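Local coordinates for molybdopterin adenylyltransferase (Pyrococcus furiosus, PDB 4LHB), which catalyses the adenylation of molybdopterin with ATP, forming adenylyl-molybdopterin in the biosynthesis of the molybdenum cofactor, at residues R47-G52 / Y68-D73; E57-L62 / T168-I173; A90-T95 / H179-A184; E109-L114 / V154-L159. All blocks are in the same frame, centred on the assembly; numbering follows the deposited sequence.

Interaction 1: R47-G52 / Y68-D73; sequences REDKSG and YKIVPD
Asp49 and Tyr68 reach for each other from opposite directions, and the carboxylate meets the phenol at its edge. OD2 of Asp49 lies in the plane of the Tyr68 ring, and the carboxylate is turned only 21° from that plane, so the two flat groups are nearly coplanar. Tyr68 OH donates to Asp49 OD2 at a modelled 2.5 Å; this is very short, and because OD2 is also crowded by another atom its exact place is uncertain. With CG anti to the backbone N in Asp49 (chi1 -175°), the carboxylate extends toward strand 64-71 while its other oxygen stays near the start of helix 51-60. There, OD1 receives Gly52 N on its syn side at 3.1 Å, though tilted 34° out of the carboxylate plane, with a weak second bond from Ser51 N, a capping interaction that suits a short acidic side chain before a helix. Asp49 therefore caps this helix and, if the OD2 position holds, also ties it to the strand that forms one border of the sheet within the chain. Beside the polar bond, Ile70 slides past Asp49 in the opposite sense, bringing CD1 to 3.5 Å from Asp49 CB. A branched aliphatic chain here gives the carboxylate stem an apolar neighbour. Gly52, lacking a side chain, can bring its CA to 4.3 Å from Tyr68 CE1. Thr37 of the adjacent strand 32-38 touches both Tyr68 and Ile70.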
loop_
_atom_site.group_PDB
_atom_site.type_symbol
_atom_site.label_atom_id
_atom_site.label_comp_id
_atom_site.label_asym_id
_atom_site.label_seq_id
_atom_site.Cartn_x
_atom_site.Cartn_y
_atom_site.Cartn_z
ATOM N N ARG C 47 8.365 -22.678 28.057
ATOM C CA ARG C 47 6.966 -22.553 28.451
ATOM C C ARG C 47 6.267 -23.705 27.743
ATOM O O ARG C 47 6.628 -24.063 26.616
ATOM C CB ARG C 47 6.398 -21.173 28.066
ATOM C CG ARG C 47 4.873 -21.022 28.168
ATOM C CD ARG C 47 4.393 -19.583 28.404
ATOM N NE ARG C 47 4.952 -18.593 27.460
ATOM C CZ ARG C 47 4.389 -18.178 26.311
ATOM N NH1 ARG C 47 3.225 -18.669 25.891
ATOM N NH2 ARG C 47 5.010 -17.265 25.553
ATOM N N GLU C 48 5.320 -24.331 28.433
ATOM C CA GLU C 48 4.524 -25.416 27.864
ATOM C C GLU C 48 3.479 -24.772 26.960
ATOM O O GLU C 48 2.869 -23.761 27.344
ATOM C CB GLU C 48 3.821 -26.173 28.993
ATOM C CG GLU C 48 3.014 -27.412 28.616
ATOM C CD GLU C 48 2.246 -28.001 29.818
ATOM O OE1 GLU C 48 1.450 -28.947 29.596
ATOM O OE2 GLU C 48 2.420 -27.520 30.983
ATOM N N ASP C 49 3.286 -25.334 25.763
ATOM C CA ASP C 49 2.237 -24.856 24.862
ATOM C C ASP C 49 0.835 -25.372 25.252
ATOM O O ASP C 49 0.512 -26.540 24.993
ATOM C CB ASP C 49 2.534 -25.317 23.448
ATOM C CG ASP C 49 1.568 -24.770 22.449
ATOM O OD1 ASP C 49 0.847 -23.807 22.772
ATOM O OD2 ASP C 49 1.539 -25.307 21.335
ATOM N N LYS C 50 0.012 -24.514 25.843
ATOM C CA LYS C 50 -1.335 -24.918 26.218
ATOM C C LYS C 50 -2.362 -24.544 25.120
ATOM O O LYS C 50 -3.393 -25.195 25.012
ATOM C CB LYS C 50 -1.728 -24.360 27.616
ATOM C CG LYS C 50 -1.185 -25.143 28.840
ATOM C CD LYS C 50 -1.748 -26.583 28.969
ATOM C CE LYS C 50 -1.484 -27.243 30.343
ATOM N NZ LYS C 50 -2.076 -28.613 30.555
ATOM N N SER C 51 -2.034 -23.557 24.271
ATOM C CA SER C 51 -2.968 -23.021 23.263
ATOM C C SER C 51 -3.072 -23.843 21.966
ATOM O O SER C 51 -4.177 -24.089 21.471
ATOM C CB SER C 51 -2.639 -21.565 22.928
ATOM O OG SER C 51 -2.887 -20.726 24.042
ATOM N N GLY C 52 -1.948 -24.232 21.383
ATOM C CA GLY C 52 -1.997 -25.136 20.234
ATOM C C GLY C 52 -2.911 -26.349 20.501
ATOM O O GLY C 52 -3.874 -26.581 19.779
ATOM N N TYR C 68 0.972 -29.863 13.000
ATOM C CA TYR C 68 1.254 -29.041 14.197
ATOM C C TYR C 68 2.780 -28.741 14.335
ATOM O O TYR C 68 3.618 -29.598 14.022
ATOM C CB TYR C 68 0.726 -29.721 15.429
ATOM C CG TYR C 68 1.137 -29.099 16.716
ATOM C CD1 TYR C 68 0.801 -27.809 17.023
ATOM C CD2 TYR C 68 1.843 -29.835 17.661
ATOM C CE1 TYR C 68 1.163 -27.239 18.234
ATOM C CE2 TYR C 68 2.231 -29.282 18.866
ATOM C CZ TYR C 68 1.893 -27.984 19.153
ATOM O OH TYR C 68 2.252 -27.472 20.373
ATOM N N LYS C 69 3.122 -27.508 14.743
ATOM C CA LYS C 69 4.506 -27.122 14.964
ATOM C C LYS C 69 4.594 -25.897 15.839
ATOM O O LYS C 69 3.709 -25.025 15.765
ATOM C CB LYS C 69 5.214 -26.865 13.660
ATOM C CG LYS C 69 6.703 -26.617 13.843
ATOM C CD LYS C 69 7.538 -27.192 12.705
ATOM C CE LYS C 69 8.884 -26.481 12.453
ATOM N NZ LYS C 69 9.261 -26.649 11.006
ATOM N N ILE C 70 5.625 -25.855 16.706
ATOM C CA ILE C 70 5.864 -24.694 17.584
ATOM C C ILE C 70 7.025 -24.057 16.927
ATOM O O ILE C 70 7.998 -24.743 16.648
ATOM C CB ILE C 70 6.297 -25.063 19.007
ATOM C CG1 ILE C 70 5.390 -26.168 19.556
ATOM C CG2 ILE C 70 6.245 -23.852 19.948
ATOM C CD1 ILE C 70 4.898 -25.915 20.989
ATOM N N VAL C 71 6.928 -22.775 16.619
ATOM C CA VAL C 71 8.036 -22.061 15.948
ATOM C C VAL C 71 8.392 -20.786 16.718
ATOM O O VAL C 71 7.558 -20.152 17.366
ATOM C CB VAL C 71 7.692 -21.713 14.468
ATOM C CG1 VAL C 71 7.455 -22.973 13.638
ATOM C CG2 VAL C 71 6.513 -20.733 14.350
ATOM N N PRO C 72 9.636 -20.384 16.661
ATOM C CA PRO C 72 9.969 -19.101 17.265
ATOM C C PRO C 72 9.238 -17.908 16.611
ATOM O O PRO C 72 8.708 -18.040 15.516
ATOM C CB PRO C 72 11.468 -18.993 17.023
ATOM C CG PRO C 72 11.702 -19.850 15.859
ATOM C CD PRO C 72 10.772 -20.991 15.979
ATOM N N ASP C 73 9.239 -16.757 17.277
ATOM C CA ASP C 73 8.603 -15.549 16.757
ATOM C C ASP C 73 9.498 -14.994 15.679
ATOM O O ASP C 73 10.164 -14.007 15.866
ATOM C CB ASP C 73 8.313 -14.537 17.891
ATOM C CG ASP C 73 6.990 -13.690 17.660
ATOM O OD1 ASP C 73 6.520 -13.163 18.692
ATOM O OD2 ASP C 73 6.398 -13.517 16.508
#

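Interaction 2: E57-L62 / T168-I173; sequences EELSKL and TGLEII
OE1 of Glu58, whose aliphatic stem leans on Leu170, is gripped by two lysines. Lys61 NZ, three residues further along, forms a salt bridge to it at 3.3 Å, arriving from above the carboxylate plane, 58° out of it, and Lys174 of helix 163-184 supplies a second salt bridge. In Glu58, CG is anti to the carbonyl carbon (chi1 -70°), which sets it 4.0 Å from Leu170 CD1; the bend at chi2 (-76°) then directs the carboxylate toward Lys61. A glutamate thus serves the margin of the contact doubly, with methylenes for packing and a charge for the lysines. The contact joins helices 51-60 and 163-184, which lie side by side on one face of the central sheet in this α/β fold. Beneath the charges, the two leucines cross obliquely and Leu59 CD1 touches Leu170 CD2 at 3.6 Å. Each branch of Leu170 therefore has its own partner, CD1 the stem of Glu58 and CD2 the CD1 methyl of Leu59. The other branch of Leu59 extends toward Ile173, where Leu59 CD2 lies 4.4 Å from Ile173 CG2. Leucine, unbranched at CB, lets its methyls reach across between the helices, and these buried aliphatic groups need no polar partner; Leu59 also packs against Phe33 of strand 32-38.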
loop_
_atom_site.group_PDB
_atom_site.type_symbol
_atom_site.label_atom_id
_atom_site.label_comp_id
_atom_site.label_asym_id
_atom_site.label_seq_id
_atom_site.Cartn_x
_atom_site.Cartn_y
_atom_site.Cartn_z
ATOM N N GLU C 57 -7.735 -29.812 19.828
ATOM C CA GLU C 57 -8.823 -30.551 20.428
ATOM C C GLU C 57 -10.112 -30.076 19.819
ATOM O O GLU C 57 -10.861 -30.875 19.273
ATOM C CB GLU C 57 -8.857 -30.321 21.931
ATOM C CG GLU C 57 -9.614 -31.361 22.739
ATOM C CD GLU C 57 -9.533 -31.074 24.236
ATOM O OE1 GLU C 57 -9.146 -31.980 25.007
ATOM O OE2 GLU C 57 -9.828 -29.925 24.646
ATOM N N GLU C 58 -10.347 -28.766 19.882
ATOM C CA GLU C 58 -11.611 -28.196 19.461
ATOM C C GLU C 58 -11.914 -28.378 17.999
ATOM O O GLU C 58 -13.062 -28.665 17.617
ATOM C CB GLU C 58 -11.651 -26.735 19.786
ATOM C CG GLU C 58 -11.745 -26.498 21.281
ATOM C CD GLU C 58 -13.133 -26.760 21.857
ATOM O OE1 GLU C 58 -14.120 -26.926 21.100
ATOM O OE2 GLU C 58 -13.229 -26.767 23.091
ATOM N N LEU C 59 -10.895 -28.226 17.175
ATOM C CA LEU C 59 -11.116 -28.238 15.747
ATOM C C LEU C 59 -11.135 -29.638 15.268
ATOM O O LEU C 59 -11.708 -29.908 14.215
ATOM C CB LEU C 59 -10.045 -27.429 14.982
ATOM C CG LEU C 59 -10.581 -26.113 14.449
ATOM C CD1 LEU C 59 -11.439 -25.468 15.528
ATOM C CD2 LEU C 59 -9.446 -25.215 14.004
ATOM N N SER C 60 -10.476 -30.528 16.003
ATOM C CA SER C 60 -10.516 -31.957 15.665
ATOM C C SER C 60 -11.959 -32.510 15.711
ATOM O O SER C 60 -12.244 -33.527 15.104
ATOM C CB SER C 60 -9.644 -32.782 16.621
ATOM O OG SER C 60 -8.319 -32.914 16.165
ATOM N N LYS C 61 -12.847 -31.850 16.446
ATOM C CA LYS C 61 -14.270 -32.182 16.449
ATOM C C LYS C 61 -14.978 -31.925 15.146
ATOM O O LYS C 61 -16.022 -32.535 14.918
ATOM C CB LYS C 61 -15.007 -31.415 17.537
ATOM C CG LYS C 61 -14.478 -31.700 18.947
ATOM C CD LYS C 61 -14.976 -30.655 19.951
ATOM C CE LYS C 61 -14.477 -30.956 21.366
ATOM N NZ LYS C 61 -14.991 -29.871 22.260
ATOM N N LEU C 62 -14.413 -31.048 14.299
ATOM C CA LEU C 62 -14.994 -30.608 13.003
ATOM C C LEU C 62 -14.155 -31.018 11.720
ATOM O O LEU C 62 -14.716 -31.389 10.672
ATOM C CB LEU C 62 -15.203 -29.092 13.076
ATOM C CG LEU C 62 -16.523 -28.338 13.382
ATOM C CD1 LEU C 62 -17.539 -29.168 14.127
ATOM C CD2 LEU C 62 -16.313 -26.986 14.077
ATOM N N THR C 168 -12.000 -17.570 22.786
ATOM C CA THR C 168 -12.923 -16.665 22.110
ATOM C C THR C 168 -12.783 -16.808 20.598
ATOM O O THR C 168 -13.781 -16.838 19.885
ATOM C CB THR C 168 -12.693 -15.205 22.501
ATOM O OG1 THR C 168 -12.287 -15.125 23.878
ATOM C CG2 THR C 168 -13.957 -14.393 22.333
ATOM N N GLY C 169 -11.555 -16.940 20.092
ATOM C CA GLY C 169 -11.356 -17.178 18.647
ATOM C C GLY C 169 -11.948 -18.489 18.124
ATOM O O GLY C 169 -12.544 -18.573 17.015
ATOM N N LEU C 170 -11.783 -19.516 18.941
ATOM C CA LEU C 170 -12.353 -20.821 18.634
ATOM C C LEU C 170 -13.886 -20.795 18.580
ATOM O O LEU C 170 -14.502 -21.439 17.737
ATOM C CB LEU C 170 -11.846 -21.854 19.629
ATOM C CG LEU C 170 -10.413 -22.301 19.349
ATOM C CD1 LEU C 170 -9.832 -23.062 20.543
ATOM C CD2 LEU C 170 -10.310 -23.083 18.049
ATOM N N GLU C 171 -14.523 -20.044 19.443
ATOM C CA GLU C 171 -15.959 -19.945 19.321
ATOM C C GLU C 171 -16.308 -19.519 17.864
ATOM O O GLU C 171 -17.211 -20.073 17.218
ATOM C CB GLU C 171 -16.495 -18.919 20.316
ATOM C CG GLU C 171 -17.169 -19.436 21.587
ATOM C CD GLU C 171 -18.177 -18.397 22.132
ATOM O OE1 GLU C 171 -19.079 -17.953 21.360
ATOM O OE2 GLU C 171 -18.071 -18.007 23.328
ATOM N N ILE C 172 -15.544 -18.551 17.341
ATOM C CA ILE C 172 -15.879 -17.916 16.061
ATOM C C ILE C 172 -15.545 -18.813 14.890
ATOM O O ILE C 172 -16.327 -18.940 13.946
ATOM C CB ILE C 172 -15.274 -16.490 15.944
ATOM C CG1 ILE C 172 -15.760 -15.618 17.108
ATOM C CG2 ILE C 172 -15.671 -15.818 14.645
ATOM C CD1 ILE C 172 -14.942 -14.365 17.304
ATOM N N ILE C 173 -14.405 -19.470 14.958
ATOM C CA ILE C 173 -14.006 -20.392 13.893
ATOM C C ILE C 173 -14.978 -21.569 13.786
ATOM O O ILE C 173 -15.449 -21.866 12.689
ATOM C CB ILE C 173 -12.555 -20.884 14.101
ATOM C CG1 ILE C 173 -11.595 -19.684 14.085
ATOM C CG2 ILE C 173 -12.129 -21.899 13.032
ATOM C CD1 ILE C 173 -10.331 -19.904 14.879
#

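Interaction 3: A90-T95 / H179-A184; sequences ADVVVT and HILKHA
Leu181 is the side chain through which the last turns of helix 163-184 reach Asp91 and Val92, where the chain enters strand 92-96. From a CB directed toward the strand, the chain runs to CG, which is anti to the carbonyl carbon (chi1 -77°), and there it forks. The two methyls then settle on successive residues. CD1 meets CG2 of Val92 at 4.0 Å, a methyl-to-methyl touch between chains set at a slant to one another. Leu181 CD2 lies against two atoms of Asp91, 4.1 Å from its carbonyl O and 4.2 Å from its CB. A forked leucine suits this place because one residue can span two neighbours, while a β-branched valine suits the extended backbone of a strand and offers a methyl close to the main chain. Phe31 touches Asp91, Val92 and Leu181 alike, so an aromatic residue joins the cluster. The polar end of Asp91 is engaged away from the leucine, with OD2 accepting from Lys32 N. On the helix, His179 O accepts from both His183 N and His183 ND1, the latter at 2.9 Å, so the imidazole is tied back onto its own helix. Ile180 and Ala184 pack on Val138 and Ile101 of the third subunit. Across the contact itself there are only van der Waals touches, and since Asp91 O is paired with Val155 in the sheet, its nearness to a methyl strands no polar atom; cohesion here comes from excluding water from aliphatic groups.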
loop_
_atom_site.group_PDB
_atom_site.type_symbol
_atom_site.label_atom_id
_atom_site.label_comp_id
_atom_site.label_asym_id
_atom_site.label_seq_id
_atom_site.Cartn_x
_atom_site.Cartn_y
_atom_site.Cartn_z
ATOM N N ALA C 90 -3.732 -29.054 4.308
ATOM C CA ALA C 90 -4.627 -28.178 5.106
ATOM C C ALA C 90 -5.387 -27.158 4.263
ATOM O O ALA C 90 -4.794 -26.519 3.392
ATOM C CB ALA C 90 -3.867 -27.438 6.175
ATOM N N ASP C 91 -6.679 -27.008 4.566
ATOM C CA ASP C 91 -7.570 -26.001 3.979
ATOM C C ASP C 91 -7.736 -24.777 4.906
ATOM O O ASP C 91 -8.123 -23.648 4.448
ATOM C CB ASP C 91 -8.997 -26.578 3.820
ATOM C CG ASP C 91 -9.031 -27.874 3.025
ATOM O OD1 ASP C 91 -8.857 -27.805 1.788
ATOM O OD2 ASP C 91 -9.253 -28.961 3.633
ATOM N N VAL C 92 -7.556 -25.043 6.198
ATOM C CA VAL C 92 -7.664 -24.067 7.262
ATOM C C VAL C 92 -6.375 -24.154 8.106
ATOM O O VAL C 92 -5.870 -25.242 8.341
ATOM C CB VAL C 92 -8.827 -24.372 8.199
ATOM C CG1 VAL C 92 -8.918 -23.305 9.264
ATOM C CG2 VAL C 92 -10.137 -24.516 7.428
ATOM N N VAL C 93 -5.816 -23.021 8.514
ATOM C CA VAL C 93 -4.616 -23.005 9.338
ATOM C C VAL C 93 -4.795 -21.944 10.383
ATOM O O VAL C 93 -5.201 -20.818 10.085
ATOM C CB VAL C 93 -3.359 -22.643 8.554
ATOM C CG1 VAL C 93 -2.202 -22.470 9.524
ATOM C CG2 VAL C 93 -3.048 -23.684 7.484
ATOM N N VAL C 94 -4.481 -22.287 11.620
ATOM C CA VAL C 94 -4.616 -21.350 12.679
ATOM C C VAL C 94 -3.341 -21.201 13.459
ATOM O O VAL C 94 -2.703 -22.162 13.866
ATOM C CB VAL C 94 -5.871 -21.599 13.515
ATOM C CG1 VAL C 94 -6.495 -22.930 13.196
ATOM C CG2 VAL C 94 -5.669 -21.277 14.980
ATOM N N THR C 95 -2.919 -19.951 13.568
ATOM C CA THR C 95 -1.682 -19.626 14.223
ATOM C C THR C 95 -2.139 -19.066 15.508
ATOM O O THR C 95 -3.127 -18.286 15.542
ATOM C CB THR C 95 -0.867 -18.583 13.412
ATOM O OG1 THR C 95 -1.597 -17.321 13.309
ATOM C CG2 THR C 95 -0.609 -19.155 12.045
ATOM N N HIS C 179 -19.103 -21.876 6.662
ATOM C CA HIS C 179 -19.577 -20.723 5.847
ATOM C C HIS C 179 -18.412 -20.157 5.017
ATOM O O HIS C 179 -18.494 -19.927 3.775
ATOM C CB HIS C 179 -20.148 -19.600 6.695
ATOM C CG HIS C 179 -21.404 -19.941 7.449
ATOM N ND1 HIS C 179 -22.145 -21.042 7.206
ATOM C CD2 HIS C 179 -22.071 -19.241 8.453
ATOM C CE1 HIS C 179 -23.215 -21.040 8.023
ATOM N NE2 HIS C 179 -23.158 -19.952 8.790
ATOM N N ILE C 180 -17.285 -19.977 5.700
ATOM C CA ILE C 180 -16.132 -19.326 5.080
ATOM C C ILE C 180 -15.643 -20.216 3.957
ATOM O O ILE C 180 -15.442 -19.756 2.823
ATOM C CB ILE C 180 -14.995 -18.997 6.079
ATOM C CG1 ILE C 180 -15.461 -17.972 7.109
ATOM C CG2 ILE C 180 -13.875 -18.403 5.307
ATOM C CD1 ILE C 180 -14.728 -17.911 8.419
ATOM N N LEU C 181 -15.473 -21.501 4.234
ATOM C CA LEU C 181 -14.864 -22.336 3.191
ATOM C C LEU C 181 -15.736 -22.363 1.964
ATOM O O LEU C 181 -15.238 -22.401 0.842
ATOM C CB LEU C 181 -14.606 -23.743 3.686
ATOM C CG LEU C 181 -13.385 -23.877 4.605
ATOM C CD1 LEU C 181 -13.532 -25.191 5.391
ATOM C CD2 LEU C 181 -12.117 -23.790 3.745
ATOM N N LYS C 182 -17.051 -22.358 2.201
ATOM C CA LYS C 182 -18.026 -22.502 1.127
ATOM C C LYS C 182 -18.022 -21.263 0.225
ATOM O O LYS C 182 -17.950 -21.402 -0.963
ATOM C CB LYS C 182 -19.436 -22.797 1.702
ATOM C CG LYS C 182 -20.433 -23.314 0.661
ATOM C CD LYS C 182 -21.336 -22.204 0.125
ATOM C CE LYS C 182 -22.424 -22.712 -0.841
ATOM N NZ LYS C 182 -23.435 -21.634 -1.124
ATOM N N HIS C 183 -18.081 -20.057 0.791
ATOM C CA HIS C 183 -17.979 -18.856 -0.038
ATOM C C HIS C 183 -16.601 -18.708 -0.601
ATOM O O HIS C 183 -16.466 -18.263 -1.726
ATOM C CB HIS C 183 -18.330 -17.618 0.716
ATOM C CG HIS C 183 -19.770 -17.540 1.142
ATOM N ND1 HIS C 183 -20.314 -18.405 2.029
ATOM C CD2 HIS C 183 -20.760 -16.626 0.832
ATOM C CE1 HIS C 183 -21.588 -18.061 2.262
ATOM N NE2 HIS C 183 -21.861 -16.973 1.533
ATOM N N ALA C 184 -15.559 -19.092 0.135
ATOM C CA ALA C 184 -14.182 -18.961 -0.382
ATOM C C ALA C 184 -13.972 -19.734 -1.678
ATOM O O ALA C 184 -13.227 -19.256 -2.541
ATOM C CB ALA C 184 -13.150 -19.382 0.640
#

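Interaction 4: E109-L114 / V154-L159; sequences ESIKPL and VVVFSL
The end of helix 107-111 approaches strand 153-159 at Ile111, whose CA is 8.5 Å from the CA of Val156, and the short 3-10 turn that follows does not touch the strand. Ile111 alone bridges the gap from the helical side, and its two branches divide the work. CG2 packs on CG1 of Val156 at 4.0 Å. The longer arm, with CG1 anti to the carbonyl carbon (chi1 -68°) and extended beyond it, carries CD1 to 3.7 Å from OG of Ser158. That last approach is plain packing: the hydroxyl has its polar partner in Thr95 OG1 on the neighbouring strand 92-96, and Thr95 also touches Ile111. A small serine suits the spot, since it can pair with the hydroxyl of Thr95 on this face of the sheet while admitting the tip of the isoleucine. Val156 and Ser158, two apart on an extended strand, both point toward the helix, whereas Phe157 between them points away and packs on Ile173 and Ile180 of helix 163-184. At the end of the helical segment, Leu114 N returns to Ile111 O at 2.8 Å, closing the turn. Beyond it the chain meets the second subunit, where Pro113 and Leu114 each pack on their counterparts and Leu114 O accepts from Lys75 of that subunit. Helices on both faces of a largely parallel central sheet, with strand residues alternating between the two layers, make up the three-layer α/β sandwich of the MoaB/Mog family, and this contact joins one outer layer to the middle one.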
loop_
_atom_site.group_PDB
_atom_site.type_symbol
_atom_site.label_atom_id
_atom_site.label_comp_id
_atom_site.label_asym_id
_atom_site.label_seq_id
_atom_site.Cartn_x
_atom_site.Cartn_y
_atom_site.Cartn_z
ATOM N N GLU C 109 2.134 -9.343 10.263
ATOM C CA GLU C 109 2.986 -8.737 9.222
ATOM C C GLU C 109 3.526 -9.812 8.249
ATOM O O GLU C 109 3.631 -9.567 7.064
ATOM C CB GLU C 109 4.139 -7.957 9.864
ATOM C CG GLU C 109 3.685 -6.753 10.667
ATOM C CD GLU C 109 3.232 -7.066 12.101
ATOM O OE1 GLU C 109 3.301 -8.255 12.601
ATOM O OE2 GLU C 109 2.789 -6.080 12.729
ATOM N N SER C 110 3.809 -11.021 8.724
ATOM C CA SER C 110 4.345 -12.016 7.801
ATOM C C SER C 110 3.260 -12.611 6.860
ATOM O O SER C 110 3.486 -12.795 5.659
ATOM C CB SER C 110 5.099 -13.103 8.578
ATOM O OG SER C 110 5.891 -12.514 9.602
ATOM N N ILE C 111 2.074 -12.844 7.418
ATOM C CA ILE C 111 0.985 -13.561 6.743
ATOM C C ILE C 111 0.071 -12.627 5.934
ATOM O O ILE C 111 -0.154 -12.837 4.758
ATOM C CB ILE C 111 0.161 -14.373 7.795
ATOM C CG1 ILE C 111 1.031 -15.496 8.339
ATOM C CG2 ILE C 111 -1.104 -14.968 7.202
ATOM C CD1 ILE C 111 0.447 -16.138 9.591
ATOM N N LYS C 112 -0.448 -11.591 6.565
ATOM C CA LYS C 112 -1.465 -10.735 5.942
ATOM C C LYS C 112 -1.180 -10.322 4.500
ATOM O O LYS C 112 -2.085 -10.315 3.695
ATOM C CB LYS C 112 -1.669 -9.501 6.804
ATOM C CG LYS C 112 -2.719 -8.542 6.314
ATOM C CD LYS C 112 -3.151 -7.611 7.469
ATOM C CE LYS C 112 -3.979 -6.425 6.983
ATOM N NZ LYS C 112 -4.590 -5.667 8.100
ATOM N N PRO C 113 0.079 -9.998 4.154
ATOM C CA PRO C 113 0.279 -9.584 2.773
ATOM C C PRO C 113 0.064 -10.710 1.720
ATOM O O PRO C 113 -0.004 -10.438 0.529
ATOM C CB PRO C 113 1.736 -9.035 2.771
ATOM C CG PRO C 113 2.208 -9.016 4.205
ATOM C CD PRO C 113 1.351 -10.025 4.915
ATOM N N LEU C 114 -0.063 -11.953 2.147
ATOM C CA LEU C 114 -0.396 -13.051 1.242
ATOM C C LEU C 114 -1.920 -13.229 0.919
ATOM O O LEU C 114 -2.277 -13.891 -0.083
ATOM C CB LEU C 114 0.142 -14.366 1.811
ATOM C CG LEU C 114 1.660 -14.448 2.030
ATOM C CD1 LEU C 114 2.092 -15.844 2.496
ATOM C CD2 LEU C 114 2.394 -14.017 0.758
ATOM N N VAL C 154 -7.113 -21.448 0.795
ATOM C CA VAL C 154 -6.722 -21.761 2.178
ATOM C C VAL C 154 -7.170 -20.646 3.079
ATOM O O VAL C 154 -7.089 -19.499 2.705
ATOM C CB VAL C 154 -5.209 -22.016 2.339
ATOM C CG1 VAL C 154 -4.866 -22.307 3.789
ATOM C CG2 VAL C 154 -4.770 -23.204 1.480
ATOM N N VAL C 155 -7.662 -20.971 4.264
ATOM C CA VAL C 155 -8.194 -19.943 5.133
ATOM C C VAL C 155 -7.231 -19.937 6.284
ATOM O O VAL C 155 -6.922 -21.000 6.829
ATOM C CB VAL C 155 -9.634 -20.254 5.655
ATOM C CG1 VAL C 155 -10.139 -19.176 6.625
ATOM C CG2 VAL C 155 -10.595 -20.360 4.483
ATOM N N VAL C 156 -6.765 -18.751 6.660
ATOM C CA VAL C 156 -5.811 -18.627 7.756
ATOM C C VAL C 156 -6.400 -17.687 8.790
ATOM O O VAL C 156 -6.891 -16.632 8.448
ATOM C CB VAL C 156 -4.415 -18.104 7.261
ATOM C CG1 VAL C 156 -3.410 -18.035 8.439
ATOM C CG2 VAL C 156 -3.932 -18.951 6.070
ATOM N N PHE C 157 -6.435 -18.150 10.027
ATOM C CA PHE C 157 -6.858 -17.386 11.151
ATOM C C PHE C 157 -5.573 -17.170 11.996
ATOM O O PHE C 157 -4.778 -18.124 12.232
ATOM C CB PHE C 157 -7.860 -18.221 11.981
ATOM C CG PHE C 157 -9.163 -18.498 11.287
ATOM C CD1 PHE C 157 -10.191 -17.563 11.299
ATOM C CD2 PHE C 157 -9.381 -19.708 10.642
ATOM C CE1 PHE C 157 -11.385 -17.832 10.637
ATOM C CE2 PHE C 157 -10.586 -19.981 10.009
ATOM C CZ PHE C 157 -11.573 -19.046 9.987
ATOM N N SER C 158 -5.377 -15.952 12.474
ATOM C CA SER C 158 -4.256 -15.688 13.361
ATOM C C SER C 158 -4.778 -15.095 14.615
ATOM O O SER C 158 -5.415 -14.046 14.622
ATOM C CB SER C 158 -3.207 -14.781 12.697
ATOM O OG SER C 158 -2.594 -15.556 11.674
ATOM N N LEU C 159 -4.495 -15.808 15.693
ATOM C CA LEU C 159 -5.028 -15.513 17.004
ATOM C C LEU C 159 -3.918 -15.124 17.966
ATOM O O LEU C 159 -2.767 -15.488 17.733
ATOM C CB LEU C 159 -5.704 -16.784 17.516
ATOM C CG LEU C 159 -6.770 -17.423 16.637
ATOM C CD1 LEU C 159 -7.193 -18.726 17.327
ATOM C CD2 LEU C 159 -7.937 -16.467 16.477
#

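Interactions 2, 3 and 4 are buried, whereas interaction 1 is only partly so. Helix 51-60 is shared by interactions 1 and 2, whose centres lie about 17 Å apart, and helix 163-184 by interactions 2 and 3. Interactions 3 and 4 meet through neighbouring strands, where a probable backbone hydrogen bond, Asp91 to Val155, joins them. Chemistry follows position: a carboxylate with an aliphatic neighbour mediates interaction 1, charges border the hydrophobic centre of interaction 2, and aliphatic packing dominates the other two. Interactions 2 and 3 lie on the sheet face held by helix 163-184, and Phe157 of 154-159 reaches Ile173 there, while interaction 4 engages the opposite face.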